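PDB 5FYP: phosphoinositol-specific phospholipase C from Pseudomonas sp., which probably cleaves the phosphodiester bond of phosphoinositide lipids with the help of a calcium ion, as related phospholipases C do. Local coordinates for residues 185-196 against 207-215; 236-246 against 256-267. One frame throughout, in Å; residues are numbered along the deposited sequence.

Interaction 1 of 2, residues 185-196 against 207-215; sequences LLVLNHSENQKL and AKVFISPVT
Phe210 O is met twice by the strand 185-189. Leu188 N donates a nearly straight hydrogen bond to Phe210 O at 2.8 Å, and Val187 CA adds a CA-H...O contact to Phe210 O at 3.3 Å. Phe210 N bonds back to Leu186 O, and Ser212 N bonds to Leu188 O. This is parallel pairing, with Val187 beside Phe210 and Leu188 beside Ile211. Waters carry it on at both ends: one bridges Leu186 N and Lys208 O, the other His190 N and Ser212 O.

The side chains pack on both faces. Val209 CG1 stands anti to the backbone N (chi1 -177°), which lays this methyl against the neighbouring backbone, 3.5 Å from Leu188 N. Val209 CG2 meets Leu186 CB at 4.0 Å. On the face of Val187 and Phe210, Val187 CG1 reaches Ser212 CB at 3.6 Å. Leu196 CG lies alongside Ile211 CB, the two side chains running opposite ways, and Leu196 CD2 goes on to touch the backbone of Ser212 and Pro213.

Beyond the strands, the Asn193 amide grips Val214 by both backbone polar atoms. Asn193 OD1 accepts from Val214 N at 2.8 Å. Asn193 ND2 donates to Val214 O at 3.2 Å, almost straight (174°), and also bonds Ser226 O. The two bonds to Val214 use in-plane lone pairs of their acceptors, so together they fix the rotation of the amide. Pro213 CB lies 3.7 Å from Asn193 CG.

The whole is a beta-alpha-beta crossover. Strand 114-120 pairs with the strand 184-189 and touches Leu186 and Val187, while helix 133-144 packs on Leu186 and Val209. Tyr199 of helix 193-203 lies against Leu188 and Ile211, and strand 238-242 sends Met238 onto Val187 and Ser212.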
loop_
_atom_site.group_PDB
_atom_site.type_symbol
_atom_site.label_atom_id
_atom_site.label_comp_id
_atom_site.label_asym_id
_atom_site.label_seq_id
_atom_site.Cartn_x
_atom_site.Cartn_y
_atom_site.Cartn_z
ATOM N N LEU A 185 6.457 3.417 1.346
ATOM C CA LEU A 185 6.198 2.080 0.807
ATOM C C LEU A 185 4.992 2.152 -0.103
ATOM O O LEU A 185 3.953 2.637 0.313
ATOM C CB LEU A 185 5.916 1.054 1.924
ATOM C CG LEU A 185 7.094 0.608 2.777
ATOM C CD1 LEU A 185 7.611 1.697 3.691
ATOM C CD2 LEU A 185 6.720 -0.611 3.591
ATOM N N LEU A 186 5.140 1.673 -1.321
ATOM C CA LEU A 186 4.071 1.667 -2.300
ATOM C C LEU A 186 3.521 0.249 -2.450
ATOM O O LEU A 186 4.303 -0.703 -2.514
ATOM C CB LEU A 186 4.587 2.150 -3.633
ATOM C CG LEU A 186 5.239 3.529 -3.598
ATOM C CD1 LEU A 186 5.783 3.881 -4.963
ATOM C CD2 LEU A 186 4.280 4.601 -3.099
ATOM N N VAL A 187 2.190 0.139 -2.552
ATOM C CA VAL A 187 1.542 -1.171 -2.596
ATOM C C VAL A 187 0.583 -1.177 -3.775
ATOM O O VAL A 187 -0.198 -0.246 -3.931
ATOM C CB VAL A 187 0.771 -1.409 -1.299
ATOM C CG1 VAL A 187 0.157 -2.819 -1.303
ATOM C CG2 VAL A 187 1.664 -1.202 -0.071
ATOM N N LEU A 188 0.611 -2.217 -4.585
ATOM C CA LEU A 188 -0.298 -2.356 -5.728
ATOM C C LEU A 188 -1.460 -3.278 -5.360
ATOM O O LEU A 188 -1.257 -4.397 -4.875
ATOM C CB LEU A 188 0.452 -2.933 -6.920
ATOM C CG LEU A 188 -0.330 -3.013 -8.223
ATOM C CD1 LEU A 188 -0.710 -1.618 -8.731
ATOM C CD2 LEU A 188 0.459 -3.772 -9.262
ATOM N N ASN A 189 -2.679 -2.787 -5.603
ATOM C CA ASN A 189 -3.887 -3.602 -5.540
ATOM C C ASN A 189 -4.563 -3.559 -6.914
ATOM O O ASN A 189 -4.364 -2.613 -7.691
ATOM C CB ASN A 189 -4.880 -3.122 -4.466
ATOM C CG ASN A 189 -4.418 -3.279 -3.034
ATOM O OD1 ASN A 189 -3.411 -3.939 -2.681
ATOM N ND2 ASN A 189 -5.179 -2.724 -2.180
ATOM N N HIS A 190 -5.432 -4.533 -7.151
ATOM C CA HIS A 190 -6.303 -4.588 -8.327
ATOM C C HIS A 190 -7.369 -5.627 -8.016
ATOM O O HIS A 190 -7.140 -6.507 -7.200
ATOM C CB HIS A 190 -5.482 -4.972 -9.591
ATOM C CG HIS A 190 -6.207 -4.806 -10.896
ATOM N ND1 HIS A 190 -7.151 -5.691 -11.347
ATOM C CD2 HIS A 190 -6.126 -3.827 -11.827
ATOM C CE1 HIS A 190 -7.631 -5.261 -12.486
ATOM N NE2 HIS A 190 -7.035 -4.121 -12.800
ATOM N N SER A 191 -8.518 -5.546 -8.657
ATOM C CA SER A 191 -9.519 -6.603 -8.456
ATOM C C SER A 191 -9.044 -7.969 -8.948
ATOM O O SER A 191 -9.500 -8.999 -8.451
ATOM C CB SER A 191 -10.831 -6.227 -9.129
ATOM O OG SER A 191 -10.729 -6.262 -10.526
ATOM N N GLU A 192 -8.141 -7.970 -9.918
ATOM C CA GLU A 192 -7.636 -9.203 -10.561
ATOM C C GLU A 192 -6.166 -9.392 -10.237
ATOM O O GLU A 192 -5.322 -8.580 -10.639
ATOM C CB GLU A 192 -7.789 -9.114 -12.070
ATOM C CG GLU A 192 -9.201 -8.924 -12.540
ATOM C CD GLU A 192 -9.271 -8.532 -14.001
ATOM O OE1 GLU A 192 -8.437 -8.963 -14.789
ATOM O OE2 GLU A 192 -10.207 -7.836 -14.376
ATOM N N ASN A 193 -5.866 -10.494 -9.555
ATOM C CA ASN A 193 -4.465 -10.774 -9.253
ATOM C C ASN A 193 -3.612 -10.908 -10.509
ATOM O O ASN A 193 -2.387 -10.717 -10.427
ATOM C CB ASN A 193 -4.351 -12.032 -8.404
ATOM C CG ASN A 193 -4.881 -11.858 -6.993
ATOM O OD1 ASN A 193 -5.020 -10.737 -6.512
ATOM N ND2 ASN A 193 -5.142 -12.963 -6.323
ATOM N N GLN A 194 -4.207 -11.244 -11.651
ATOM C CA GLN A 194 -3.470 -11.283 -12.900
ATOM C C GLN A 194 -2.690 -9.985 -13.159
ATOM O O GLN A 194 -1.586 -10.053 -13.692
ATOM C CB GLN A 194 -4.449 -11.536 -14.061
ATOM C CG GLN A 194 -5.020 -12.925 -14.158
ATOM C CD GLN A 194 -6.187 -13.259 -13.238
ATOM O OE1 GLN A 194 -6.591 -12.480 -12.303
ATOM N NE2 GLN A 194 -6.734 -14.462 -13.455
ATOM N N LYS A 195 -3.264 -8.830 -12.817
ATOM C CA LYS A 195 -2.564 -7.578 -13.076
ATOM C C LYS A 195 -1.333 -7.421 -12.198
ATOM O O LYS A 195 -0.347 -6.810 -12.612
ATOM C CB LYS A 195 -3.491 -6.363 -12.941
ATOM C CG LYS A 195 -4.274 -6.003 -14.196
ATOM C CD LYS A 195 -5.160 -7.079 -14.750
ATOM C CE LYS A 195 -5.994 -6.560 -15.919
ATOM N NZ LYS A 195 -6.812 -7.600 -16.565
ATOM N N LEU A 196 -1.384 -7.960 -10.984
ATOM C CA LEU A 196 -0.233 -7.973 -10.100
ATOM C C LEU A 196 0.832 -8.939 -10.629
ATOM O O LEU A 196 2.022 -8.653 -10.558
ATOM C CB LEU A 196 -0.638 -8.349 -8.669
ATOM C CG LEU A 196 -1.241 -7.223 -7.822
ATOM C CD1 LEU A 196 -2.292 -6.381 -8.451
ATOM C CD2 LEU A 196 -1.706 -7.790 -6.512
ATOM N N ALA A 207 11.334 -4.079 -9.084
ATOM C CA ALA A 207 10.054 -3.469 -8.764
ATOM C C ALA A 207 10.178 -2.385 -7.714
ATOM O O ALA A 207 10.764 -2.606 -6.651
ATOM C CB ALA A 207 9.091 -4.528 -8.254
ATOM N N LYS A 208 9.526 -1.259 -7.957
ATOM C CA LYS A 208 9.408 -0.196 -6.953
ATOM C C LYS A 208 8.250 -0.359 -6.006
ATOM O O LYS A 208 8.206 0.311 -4.986
ATOM C CB LYS A 208 9.333 1.178 -7.629
ATOM C CG LYS A 208 10.563 1.523 -8.480
ATOM C CD LYS A 208 11.851 1.558 -7.672
ATOM C CE LYS A 208 13.039 2.064 -8.482
ATOM N NZ LYS A 208 14.295 1.888 -7.762
ATOM N N VAL A 209 7.341 -1.276 -6.330
ATOM C CA VAL A 209 6.062 -1.402 -5.634
ATOM C C VAL A 209 5.893 -2.834 -5.161
ATOM O O VAL A 209 6.207 -3.787 -5.875
ATOM C CB VAL A 209 4.918 -0.969 -6.595
ATOM C CG1 VAL A 209 3.560 -0.993 -5.916
ATOM C CG2 VAL A 209 5.186 0.392 -7.198
ATOM N N PHE A 210 5.369 -2.965 -3.941
ATOM C CA PHE A 210 4.969 -4.266 -3.371
ATOM C C PHE A 210 3.636 -4.715 -3.972
ATOM O O PHE A 210 2.654 -3.985 -3.901
ATOM C CB PHE A 210 4.750 -4.140 -1.856
ATOM C CG PHE A 210 6.010 -3.969 -1.064
ATOM C CD1 PHE A 210 6.581 -2.715 -0.859
ATOM C CD2 PHE A 210 6.635 -5.064 -0.493
ATOM C CE1 PHE A 210 7.719 -2.576 -0.106
ATOM C CE2 PHE A 210 7.799 -4.930 0.226
ATOM C CZ PHE A 210 8.346 -3.680 0.416
ATOM N N ILE A 211 3.533 -5.957 -4.445
ATOM C CA ILE A 211 2.243 -6.479 -4.854
ATOM C C ILE A 211 1.499 -7.084 -3.661
ATOM O O ILE A 211 2.102 -7.714 -2.798
ATOM C CB ILE A 211 2.350 -7.482 -6.009
ATOM C CG1 ILE A 211 3.199 -8.714 -5.689
ATOM C CG2 ILE A 211 2.860 -6.785 -7.269
ATOM C CD1 ILE A 211 3.015 -9.844 -6.681
ATOM N N SER A 212 0.185 -6.842 -3.596
ATOM C CA SER A 212 -0.603 -7.351 -2.491
ATOM C C SER A 212 -1.877 -7.995 -3.025
ATOM O O SER A 212 -2.861 -7.302 -3.271
ATOM C CB SER A 212 -0.929 -6.239 -1.512
ATOM O OG SER A 212 -1.647 -6.766 -0.420
ATOM N N PRO A 213 -1.829 -9.303 -3.281
ATOM C CA PRO A 213 -2.966 -9.942 -3.962
ATOM C C PRO A 213 -4.195 -10.079 -3.091
ATOM O O PRO A 213 -4.118 -10.207 -1.868
ATOM C CB PRO A 213 -2.410 -11.314 -4.345
ATOM C CG PRO A 213 -1.341 -11.575 -3.346
ATOM C CD PRO A 213 -0.707 -10.229 -3.099
ATOM N N VAL A 214 -5.337 -10.134 -3.774
ATOM C CA VAL A 214 -6.602 -10.516 -3.183
ATOM C C VAL A 214 -6.422 -11.921 -2.607
ATOM O O VAL A 214 -5.956 -12.839 -3.277
ATOM C CB VAL A 214 -7.730 -10.517 -4.238
ATOM C CG1 VAL A 214 -9.027 -11.030 -3.635
ATOM C CG2 VAL A 214 -7.922 -9.122 -4.832
ATOM N N THR A 215 -6.812 -12.072 -1.329
ATOM C CA THR A 215 -6.497 -13.267 -0.523
ATOM C C THR A 215 -7.749 -13.895 0.047
ATOM O O THR A 215 -8.459 -13.222 0.791
ATOM C CB THR A 215 -5.528 -12.827 0.566
ATOM O OG1 THR A 215 -4.316 -12.328 -0.030
ATOM C CG2 THR A 215 -5.153 -13.944 1.537
HETATM O O HOH W 1 7.675 0.882 -2.342
HETATM O O HOH W 2 -5.025 -6.605 -4.826
#

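Interaction 2 of 2, residues 236-246 against 256-267; sequences VAMNNMGKGDK and SHIGRVWGDDEV
His257 CB touches Asn239 OD1 and Ala237 O, both at 3.4 Å from His257 CB. CG follows along Asn239 OD1. His257 ND1 then donates to Asn239 OD1 at 2.8 Å. The amide and ring planes are only 6° apart, so this bond runs edge to edge. CE1 turns under Val236 O, which sits with Ala237 CA over one ring face; the Ala237 contact is CH-pi. At the tip, NE2 bonds to Gln166 O. With His257 replaced by an alanine, Asn239 OD1 and Gln166 O would probably lose their partner and a gap would open beneath Val236 and Ala237.

From this end the strands 238-242 and 258-262 run parallel, completing a beta-alpha-beta unit. On the face of Asn240 and Arg260, the main polar partner of Arg260 is Glu48, a calcium ligand. Farther on, Gly242 CA rests over the five-membered ring of Trp262. Lys246 NZ closes the far end with a salt bridge to Asp264 OD2 at 2.8 Å, and His272 also bonds that oxygen.

Both ring nitrogens of His257 face amide oxygens, which is consistent with a doubly protonated imidazolium.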
loop_
_atom_site.group_PDB
_atom_site.type_symbol
_atom_site.label_atom_id
_atom_site.label_comp_id
_atom_site.label_asym_id
_atom_site.label_seq_id
_atom_site.Cartn_x
_atom_site.Cartn_y
_atom_site.Cartn_z
ATOM N N VAL A 236 5.463 -12.075 -3.179
ATOM C CA VAL A 236 4.388 -11.575 -2.322
ATOM C C VAL A 236 4.835 -11.423 -0.866
ATOM O O VAL A 236 5.127 -12.408 -0.194
ATOM C CB VAL A 236 3.170 -12.516 -2.433
ATOM C CG1 VAL A 236 2.108 -12.211 -1.409
ATOM C CG2 VAL A 236 2.589 -12.451 -3.845
ATOM N N ALA A 237 4.771 -10.175 -0.403
ATOM C CA ALA A 237 5.130 -9.807 0.957
ATOM C C ALA A 237 3.998 -9.078 1.674
ATOM O O ALA A 237 4.162 -8.583 2.793
ATOM C CB ALA A 237 6.375 -8.931 0.959
ATOM N N MET A 238 2.825 -9.023 1.021
ATOM C CA MET A 238 1.660 -8.292 1.486
ATOM C C MET A 238 0.422 -9.009 0.973
ATOM O O MET A 238 0.482 -9.659 -0.074
ATOM C CB MET A 238 1.649 -6.856 0.970
ATOM C CG MET A 238 2.817 -6.032 1.480
ATOM S SD MET A 238 2.388 -4.281 1.349
ATOM C CE MET A 238 3.836 -3.490 2.051
ATOM N N ASN A 239 -0.677 -8.893 1.713
ATOM C CA ASN A 239 -1.930 -9.544 1.325
ATOM C C ASN A 239 -3.097 -8.605 1.589
ATOM O O ASN A 239 -3.131 -7.902 2.585
ATOM C CB ASN A 239 -2.118 -10.861 2.073
ATOM C CG ASN A 239 -1.129 -11.914 1.601
ATOM O OD1 ASN A 239 -0.023 -12.064 2.166
ATOM N ND2 ASN A 239 -1.497 -12.623 0.553
ATOM N N ASN A 240 -4.077 -8.637 0.671
ATOM C CA ASN A 240 -5.225 -7.732 0.698
ATOM C C ASN A 240 -6.498 -8.571 0.873
ATOM O O ASN A 240 -6.779 -9.478 0.098
ATOM C CB ASN A 240 -5.325 -6.813 -0.540
ATOM C CG ASN A 240 -6.010 -5.437 -0.259
ATOM O OD1 ASN A 240 -5.677 -4.611 0.638
ATOM N ND2 ASN A 240 -6.944 -5.156 -1.128
ATOM N N MET A 241 -7.266 -8.206 1.896
ATOM C CA MET A 241 -8.462 -8.946 2.286
ATOM C C MET A 241 -9.650 -8.032 2.439
ATOM O O MET A 241 -9.582 -7.015 3.113
ATOM C CB MET A 241 -8.237 -9.672 3.604
ATOM C CG MET A 241 -7.383 -10.904 3.344
ATOM S SD MET A 241 -5.620 -10.796 3.521
ATOM C CE MET A 241 -5.419 -9.856 5.117
ATOM N N GLY A 242 -10.766 -8.426 1.851
ATOM C CA GLY A 242 -12.036 -7.810 2.181
ATOM C C GLY A 242 -12.556 -8.351 3.501
ATOM O O GLY A 242 -12.009 -9.267 4.118
ATOM N N LYS A 243 -13.682 -7.775 3.940
ATOM C CA LYS A 243 -14.255 -8.089 5.243
ATOM C C LYS A 243 -14.444 -9.591 5.459
ATOM O O LYS A 243 -14.134 -10.108 6.529
ATOM C CB LYS A 243 -15.597 -7.333 5.394
ATOM C CG LYS A 243 -16.440 -7.715 6.591
ATOM C CD LYS A 243 -17.664 -6.826 6.758
ATOM C CE LYS A 243 -18.679 -6.931 5.620
ATOM N NZ LYS A 243 -19.800 -5.963 5.828
ATOM N N GLY A 244 -14.995 -10.252 4.457
ATOM C CA GLY A 244 -15.318 -11.657 4.566
ATOM C C GLY A 244 -14.112 -12.567 4.654
ATOM O O GLY A 244 -14.232 -13.717 5.042
ATOM N N ASP A 245 -12.938 -12.056 4.277
ATOM C CA ASP A 245 -11.688 -12.808 4.240
ATOM C C ASP A 245 -10.683 -12.407 5.289
ATOM O O ASP A 245 -9.536 -12.860 5.256
ATOM C CB ASP A 245 -11.098 -12.660 2.856
ATOM C CG ASP A 245 -11.963 -13.321 1.798
ATOM O OD1 ASP A 245 -12.454 -14.452 2.015
ATOM O OD2 ASP A 245 -12.231 -12.746 0.738
ATOM N N LYS A 246 -11.127 -11.596 6.256
ATOM C CA LYS A 246 -10.161 -11.044 7.226
ATOM C C LYS A 246 -9.528 -12.061 8.123
ATOM O O LYS A 246 -8.484 -11.808 8.715
ATOM C CB LYS A 246 -10.800 -9.964 8.061
ATOM C CG LYS A 246 -11.849 -10.452 9.047
ATOM C CD LYS A 246 -12.313 -9.287 9.914
ATOM C CE LYS A 246 -13.309 -9.699 10.962
ATOM N NZ LYS A 246 -13.594 -8.548 11.861
ATOM N N SER A 256 4.769 -12.998 8.211
ATOM C CA SER A 256 5.413 -11.665 8.127
ATOM C C SER A 256 5.095 -10.984 6.808
ATOM O O SER A 256 5.925 -10.277 6.238
ATOM C CB SER A 256 6.901 -11.710 8.394
ATOM O OG SER A 256 7.094 -12.186 9.723
ATOM N N HIS A 257 3.848 -11.179 6.327
ATOM C CA HIS A 257 3.340 -10.358 5.224
ATOM C C HIS A 257 2.461 -9.259 5.801
ATOM O O HIS A 257 1.710 -9.489 6.740
ATOM C CB HIS A 257 2.468 -11.182 4.271
ATOM C CG HIS A 257 3.188 -12.274 3.533
ATOM N ND1 HIS A 257 2.550 -12.972 2.547
ATOM C CD2 HIS A 257 4.415 -12.806 3.627
ATOM C CE1 HIS A 257 3.360 -13.898 2.068
ATOM N NE2 HIS A 257 4.492 -13.834 2.719
ATOM N N ILE A 258 2.491 -8.065 5.207
ATOM C CA ILE A 258 1.659 -6.968 5.699
ATOM C C ILE A 258 0.242 -7.156 5.199
ATOM O O ILE A 258 -0.033 -7.056 3.977
ATOM C CB ILE A 258 2.207 -5.600 5.297
ATOM C CG1 ILE A 258 3.670 -5.437 5.682
ATOM C CG2 ILE A 258 1.351 -4.490 5.883
ATOM C CD1 ILE A 258 3.981 -5.646 7.141
ATOM N N GLY A 259 -0.682 -7.423 6.122
ATOM C CA GLY A 259 -2.093 -7.633 5.789
ATOM C C GLY A 259 -2.890 -6.372 5.895
ATOM O O GLY A 259 -2.775 -5.650 6.888
ATOM N N ARG A 260 -3.747 -6.148 4.900
ATOM C CA ARG A 260 -4.701 -5.031 4.908
ATOM C C ARG A 260 -6.102 -5.603 4.797
ATOM O O ARG A 260 -6.353 -6.491 3.976
ATOM C CB ARG A 260 -4.439 -4.073 3.764
ATOM C CG ARG A 260 -5.372 -2.871 3.736
ATOM C CD ARG A 260 -4.795 -1.747 2.875
ATOM N NE ARG A 260 -5.647 -0.565 2.751
ATOM C CZ ARG A 260 -6.661 -0.485 1.933
ATOM N NH1 ARG A 260 -7.044 -1.541 1.224
ATOM N NH2 ARG A 260 -7.329 0.667 1.852
ATOM N N VAL A 261 -7.002 -5.082 5.641
ATOM C CA VAL A 261 -8.423 -5.454 5.608
ATOM C C VAL A 261 -9.254 -4.218 5.346
ATOM O O VAL A 261 -9.145 -3.226 6.094
ATOM C CB VAL A 261 -8.888 -6.127 6.900
ATOM C CG1 VAL A 261 -10.397 -6.322 6.908
ATOM C CG2 VAL A 261 -8.172 -7.454 7.065
ATOM N N TRP A 262 -10.075 -4.267 4.305
ATOM C CA TRP A 262 -10.952 -3.173 3.931
ATOM C C TRP A 262 -12.413 -3.611 4.027
ATOM O O TRP A 262 -12.717 -4.804 3.962
ATOM C CB TRP A 262 -10.602 -2.667 2.515
ATOM C CG TRP A 262 -10.688 -3.716 1.466
ATOM C CD1 TRP A 262 -9.726 -4.570 1.072
ATOM C CD2 TRP A 262 -11.848 -4.030 0.693
ATOM N NE1 TRP A 262 -10.209 -5.428 0.111
ATOM C CE2 TRP A 262 -11.508 -5.092 -0.150
ATOM C CE3 TRP A 262 -13.145 -3.497 0.628
ATOM C CZ2 TRP A 262 -12.425 -5.659 -1.055
ATOM C CZ3 TRP A 262 -14.062 -4.056 -0.274
ATOM C CH2 TRP A 262 -13.691 -5.127 -1.090
ATOM N N GLY A 263 -13.295 -2.634 4.213
ATOM C CA GLY A 263 -14.719 -2.876 4.266
ATOM C C GLY A 263 -15.261 -3.289 5.607
ATOM O O GLY A 263 -16.424 -3.650 5.684
ATOM N N ASP A 264 -14.449 -3.223 6.647
ATOM C CA ASP A 264 -14.854 -3.732 7.974
ATOM C C ASP A 264 -14.958 -2.594 8.986
ATOM O O ASP A 264 -14.580 -2.727 10.134
ATOM C CB ASP A 264 -13.884 -4.808 8.455
ATOM C CG ASP A 264 -14.463 -5.713 9.515
ATOM O OD1 ASP A 264 -15.709 -5.945 9.497
ATOM O OD2 ASP A 264 -13.691 -6.276 10.312
ATOM N N ASP A 265 -15.630 -1.528 8.574
ATOM C CA ASP A 265 -15.648 -0.287 9.336
ATOM C C ASP A 265 -16.353 -0.330 10.683
ATOM O O ASP A 265 -16.130 0.543 11.517
ATOM C CB ASP A 265 -16.303 0.830 8.500
ATOM C CG ASP A 265 -15.501 1.132 7.255
ATOM O OD1 ASP A 265 -15.545 0.257 6.340
ATOM O OD2 ASP A 265 -14.796 2.145 7.247
ATOM N N GLU A 266 -17.265 -1.275 10.872
ATOM C CA GLU A 266 -18.052 -1.331 12.124
ATOM C C GLU A 266 -17.354 -2.139 13.193
ATOM O O GLU A 266 -17.870 -2.253 14.288
ATOM C CB GLU A 266 -19.445 -1.845 11.842
ATOM C CG GLU A 266 -20.325 -0.799 11.155
ATOM C CD GLU A 266 -19.987 -0.517 9.708
ATOM O OE1 GLU A 266 -19.989 -1.471 8.890
ATOM O OE2 GLU A 266 -19.791 0.655 9.371
ATOM N N VAL A 267 -16.163 -2.636 12.896
ATOM C CA VAL A 267 -15.293 -3.305 13.856
ATOM C C VAL A 267 -14.178 -2.337 14.262
ATOM O O VAL A 267 -13.579 -1.688 13.429
ATOM C CB VAL A 267 -14.762 -4.613 13.264
ATOM C CG1 VAL A 267 -13.698 -5.252 14.152
ATOM C CG2 VAL A 267 -15.931 -5.567 13.036
HETATM O O HOH W 3 -9.345 -8.093 -1.201
HETATM O O HOH W 4 -18.648 -3.502 7.352
HETATM O O HOH W 5 -18.451 -4.014 3.892
HETATM O O HOH W 6 -16.352 -8.381 10.531
#

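How the interactions relate
The two contacts lie in series and neither nest nor cross. From strand 184-189 the chain passes through helix 193-203 and returns at strand 210-211, where interaction 1 closes its loop. Helices 219-222 and 230-233 follow. Strand 238-242, helix 249-254 and strand 258-262 then form the second crossover, closed by interaction 2. The two meet directly: Thr215 OG1 probably bonds Asn239 ND2, and Thr215 N probably bonds Asn240 O. This seam joins the edges of two five-stranded sheets, consistent with the TIM-barrel clan of the family. The calcium ion lies about 7 Å from the Asn189 side chain and about 6 Å from that of Arg260.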